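Local structure of polysaccharide Lyase Family 6 (Bacteroides cellulosilyticus, 6QPS) at residues C251-R256 with H273-E278. The protein probably cleaves alginate by beta-elimination, as a calcium-binding polysaccharide lyase of family 6 specific for mannuronic acid. Numbering follows the deposited sequence.
Sequences CHNVLR and HYNVIE
Leu255 and Ile277 lie side by side on the inner face, Leu255 CD1 3.5 Å from Ile277 CD1 in the conformer given; Leu255 also rests on Ile246 and Val248 of strand 244-249. Beside them is the buried pair Asn253 and Asn275, amide planes 7° apart. Asn275 OD1 accepts two bonds, from Asn253 N at 2.9 Å and from Asn253 ND2 at 3.1 Å, while Asn253 OD1 takes the backbone N-H of Thr229 one turn back. Asparagines stacked in this way, here a two-residue ladder, are a common feature of the right-handed parallel beta-helix, and residues 251-256 and 273-278 are equivalent pieces of consecutive coils, joined in parallel by backbone bonds such as Leu255 N to Val276 O (2.9 Å). The partly exposed side is looser: ahead of the strands the rings of His252 and Tyr274 are nearly parallel but slid so far that they barely overlap, centroids 5.0 Å apart, and a water links His252 ND1 to Tyr274 O. Further along, at a well-bonded spot, Arg256, bent at chi3 (-64°), turns NE and NH2 onto Glu278 OE1, at 3.0 and 2.9 Å, and sends NH1 to Glu232 of the preceding coil. With an alanine here the guanidinium would be gone, and Glu278 and Glu232 would probably each lose this cationic mate.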
ATOM      1  N   CYS A 251     -13.564   0.332   2.838  1.00  7.44           N
ATOM      2  CA  CYS A 251     -13.870   1.243   3.935  1.00  7.98           C
ATOM      3  C   CYS A 251     -13.124   0.934   5.229  1.00  8.42           C
ATOM      4  O   CYS A 251     -12.816  -0.223   5.544  1.00  7.55           O
ATOM      5  CB  CYS A 251     -15.382   1.254   4.228  1.00  8.75           C
ATOM      6  SG  CYS A 251     -16.477   1.675   2.852  1.00  9.24           S
ATOM      7  N   HIS A 252     -12.875   1.995   6.004  1.00  7.66           N
ATOM      8  CA  HIS A 252     -12.400   1.894   7.387  1.00  6.63           C
ATOM      9  C   HIS A 252     -10.991   1.308   7.508  1.00  7.44           C
ATOM     10  O   HIS A 252     -10.642   0.741   8.543  1.00  8.70           O
ATOM     11  CB  HIS A 252     -13.378   1.136   8.290  1.00  8.76           C
ATOM     12  CG  HIS A 252     -14.751   1.711   8.357  1.00  8.10           C
ATOM     13  ND1 HIS A 252     -15.045   2.846   9.086  1.00  9.02           N
ATOM     14  CD2 HIS A 252     -15.926   1.290   7.825  1.00 10.25           C
ATOM     15  CE1 HIS A 252     -16.343   3.088   9.005  1.00  9.69           C
ATOM     16  NE2 HIS A 252     -16.901   2.161   8.249  1.00  9.90           N
ATOM     17  N   ASN A 253     -10.154   1.465   6.483  1.00  6.45           N
ATOM     18  CA  ASN A 253      -8.767   1.039   6.562  1.00  7.08           C
ATOM     19  C   ASN A 253      -7.937   2.092   7.294  1.00  7.92           C
ATOM     20  O   ASN A 253      -8.324   3.260   7.411  1.00  6.69           O
ATOM     21  CB  ASN A 253      -8.228   0.808   5.147  1.00  8.66           C
ATOM     22  CG  ASN A 253      -9.059  -0.231   4.408  1.00  6.95           C
ATOM     23  OD1 ASN A 253      -9.042  -1.413   4.768  1.00  7.67           O
ATOM     24  ND2 ASN A 253      -9.787   0.188   3.382  1.00  7.76           N
ATOM     25  N   VAL A 254      -6.776   1.671   7.778  1.00  7.45           N
ATOM     26  CA  VAL A 254      -5.860   2.533   8.530  1.00  7.73           C
ATOM     27  C   VAL A 254      -4.494   2.465   7.852  1.00  7.84           C
ATOM     28  O   VAL A 254      -3.932   1.374   7.709  1.00  8.51           O
ATOM     29  CB  VAL A 254      -5.714   2.101   9.997  1.00  8.95           C
ATOM     30  CG1 VAL A 254      -4.790   3.022  10.735  1.00  9.60           C
ATOM     31  CG2 VAL A 254      -7.065   2.105  10.707  1.00  9.18           C
ATOM     32  N   LEU A 255      -3.966   3.615   7.432  1.00  7.23           N
ATOM     33  CA  LEU A 255      -2.665   3.698   6.762  1.00  7.44           C
ATOM     34  C   LEU A 255      -1.822   4.660   7.594  1.00  8.17           C
ATOM     35  O   LEU A 255      -2.098   5.870   7.620  1.00  6.77           O
ATOM     36  CB  LEU A 255      -2.829   4.150   5.306  1.00  9.63           C
ATOM     37  CG  LEU A 255      -3.643   3.147   4.462  1.00 10.63           C
ATOM     38  CD1 LEU A 255      -5.114   3.551   4.378  1.00 12.54           C
ATOM     39  CD2 LEU A 255      -3.056   2.927   3.080  1.00 12.12           C
ATOM     40  N   ARG A 256      -0.817   4.124   8.304  1.00  7.52           N
ATOM     41  CA  ARG A 256      -0.128   4.855   9.363  1.00  6.63           C
ATOM     42  C   ARG A 256       1.388   4.676   9.294  1.00  7.18           C
ATOM     43  O   ARG A 256       1.890   3.552   9.215  1.00  6.84           O
ATOM     44  CB  ARG A 256      -0.651   4.398  10.742  1.00  8.09           C
ATOM     45  CG  ARG A 256       0.078   4.978  11.921  1.00  7.88           C
ATOM     46  CD  ARG A 256      -0.356   4.344  13.242  1.00  7.97           C
ATOM     47  NE  ARG A 256      -1.765   4.605  13.555  1.00  8.15           N
ATOM     48  CZ  ARG A 256      -2.672   3.672  13.813  1.00  7.00           C
ATOM     49  NH1 ARG A 256      -2.352   2.388  13.768  1.00  8.81           N
ATOM     50  NH2 ARG A 256      -3.915   4.046  14.111  1.00  7.40           N
ATOM     51  N   HIS A 273     -14.927   4.553   1.938  1.00  8.73           N
ATOM     52  CA  HIS A 273     -15.161   5.673   2.854  1.00  8.04           C
ATOM     53  C   HIS A 273     -14.495   5.427   4.203  1.00  7.15           C
ATOM     54  O   HIS A 273     -14.194   4.289   4.590  1.00  7.92           O
ATOM     55  CB  HIS A 273     -16.681   5.918   3.045  1.00  8.20           C
ATOM     56  CG  HIS A 273     -17.439   5.819   1.759  1.00  7.96           C
ATOM     57  ND1 HIS A 273     -17.322   6.752   0.745  1.00  8.10           N
ATOM     58  CD2 HIS A 273     -18.249   4.840   1.292  1.00  8.52           C
ATOM     59  CE1 HIS A 273     -18.079   6.365  -0.273  1.00  9.50           C
ATOM     60  NE2 HIS A 273     -18.612   5.188   0.020  1.00  8.94           N
ATOM     61  N   TYR A 274     -14.280   6.526   4.923  1.00  7.93           N
ATOM     62  CA  TYR A 274     -13.874   6.500   6.330  1.00  7.41           C
ATOM     63  C   TYR A 274     -12.486   5.906   6.559  1.00  8.10           C
ATOM     64  O   TYR A 274     -12.224   5.246   7.576  1.00  8.29           O
ATOM     65  CB  TYR A 274     -14.912   5.776   7.189  1.00  7.22           C
ATOM     66  CG  TYR A 274     -16.349   6.224   7.052  1.00  7.41           C
ATOM     67  CD1 TYR A 274     -16.748   7.484   7.482  1.00  8.80           C
ATOM     68  CD2 TYR A 274     -17.317   5.385   6.521  1.00  7.55           C
ATOM     69  CE1 TYR A 274     -18.065   7.884   7.405  1.00  8.61           C
ATOM     70  CE2 TYR A 274     -18.637   5.779   6.452  1.00  8.42           C
ATOM     71  CZ  TYR A 274     -19.005   7.049   6.844  1.00  9.27           C
ATOM     72  OH  TYR A 274     -20.329   7.431   6.764  1.00 10.93           O
ATOM     73  N   ASN A 275     -11.563   6.148   5.634  1.00  7.14           N
ATOM     74  CA  ASN A 275     -10.183   5.713   5.786  1.00  7.93           C
ATOM     75  C   ASN A 275      -9.410   6.693   6.650  1.00  6.63           C
ATOM     76  O   ASN A 275      -9.650   7.900   6.609  1.00  8.31           O
ATOM     77  CB  ASN A 275      -9.571   5.511   4.405  1.00  7.73           C
ATOM     78  CG  ASN A 275     -10.231   4.332   3.681  1.00  6.75           C
ATOM     79  OD1 ASN A 275     -10.200   3.189   4.174  1.00  7.56           O
ATOM     80  ND2 ASN A 275     -10.899   4.593   2.563  1.00  8.46           N
ATOM     81  N   VAL A 276      -8.530   6.157   7.495  1.00  7.40           N
ATOM     82  CA  VAL A 276      -7.781   6.920   8.487  1.00  8.16           C
ATOM     83  C   VAL A 276      -6.314   6.922   8.061  1.00  7.14           C
ATOM     84  O   VAL A 276      -5.692   5.856   7.958  1.00  8.13           O
ATOM     85  CB  VAL A 276      -8.003   6.345   9.896  1.00  8.33           C
ATOM     86  CG1 VAL A 276      -7.148   7.087  10.922  1.00  9.51           C
ATOM     87  CG2 VAL A 276      -9.500   6.394  10.299  1.00  9.77           C
ATOM     88  N   ILE A 277      -5.775   8.119   7.805  0.64  7.43           N
ATOM     89  CA  ILE A 277      -4.466   8.319   7.176  0.64  7.93           C
ATOM     90  C   ILE A 277      -3.636   9.146   8.152  0.64  8.73           C
ATOM     91  O   ILE A 277      -3.793  10.374   8.218  0.64  8.44           O
ATOM     92  CB  ILE A 277      -4.616   9.039   5.828  0.64  8.25           C
ATOM     93  CG1 ILE A 277      -5.738   8.435   4.953  0.64  9.97           C
ATOM     94  CG2 ILE A 277      -3.316   9.029   5.086  0.64  7.56           C
ATOM     95  CD1 ILE A 277      -5.538   7.003   4.547  0.64 10.03           C
ATOM     96  N   GLU A 278      -2.728   8.500   8.890  1.00  7.25           N
ATOM     97  CA  GLU A 278      -2.032   9.121  10.019  1.00  6.86           C
ATOM     98  C   GLU A 278      -0.517   9.016   9.888  1.00  7.16           C
ATOM     99  O   GLU A 278       0.037   7.921   9.787  1.00  7.74           O
ATOM    100  CB  GLU A 278      -2.442   8.441  11.349  1.00  7.71           C
ATOM    101  CG  GLU A 278      -3.870   8.729  11.806  1.00  8.28           C
ATOM    102  CD  GLU A 278      -4.325   7.840  12.951  1.00  8.50           C
ATOM    103  OE1 GLU A 278      -3.828   6.700  13.073  1.00  8.14           O
ATOM    104  OE2 GLU A 278      -5.219   8.262  13.734  1.00  8.14           O
TER
HETATM  105  O   HOH W   1     -13.168   4.843  10.256  1.00 10.34           O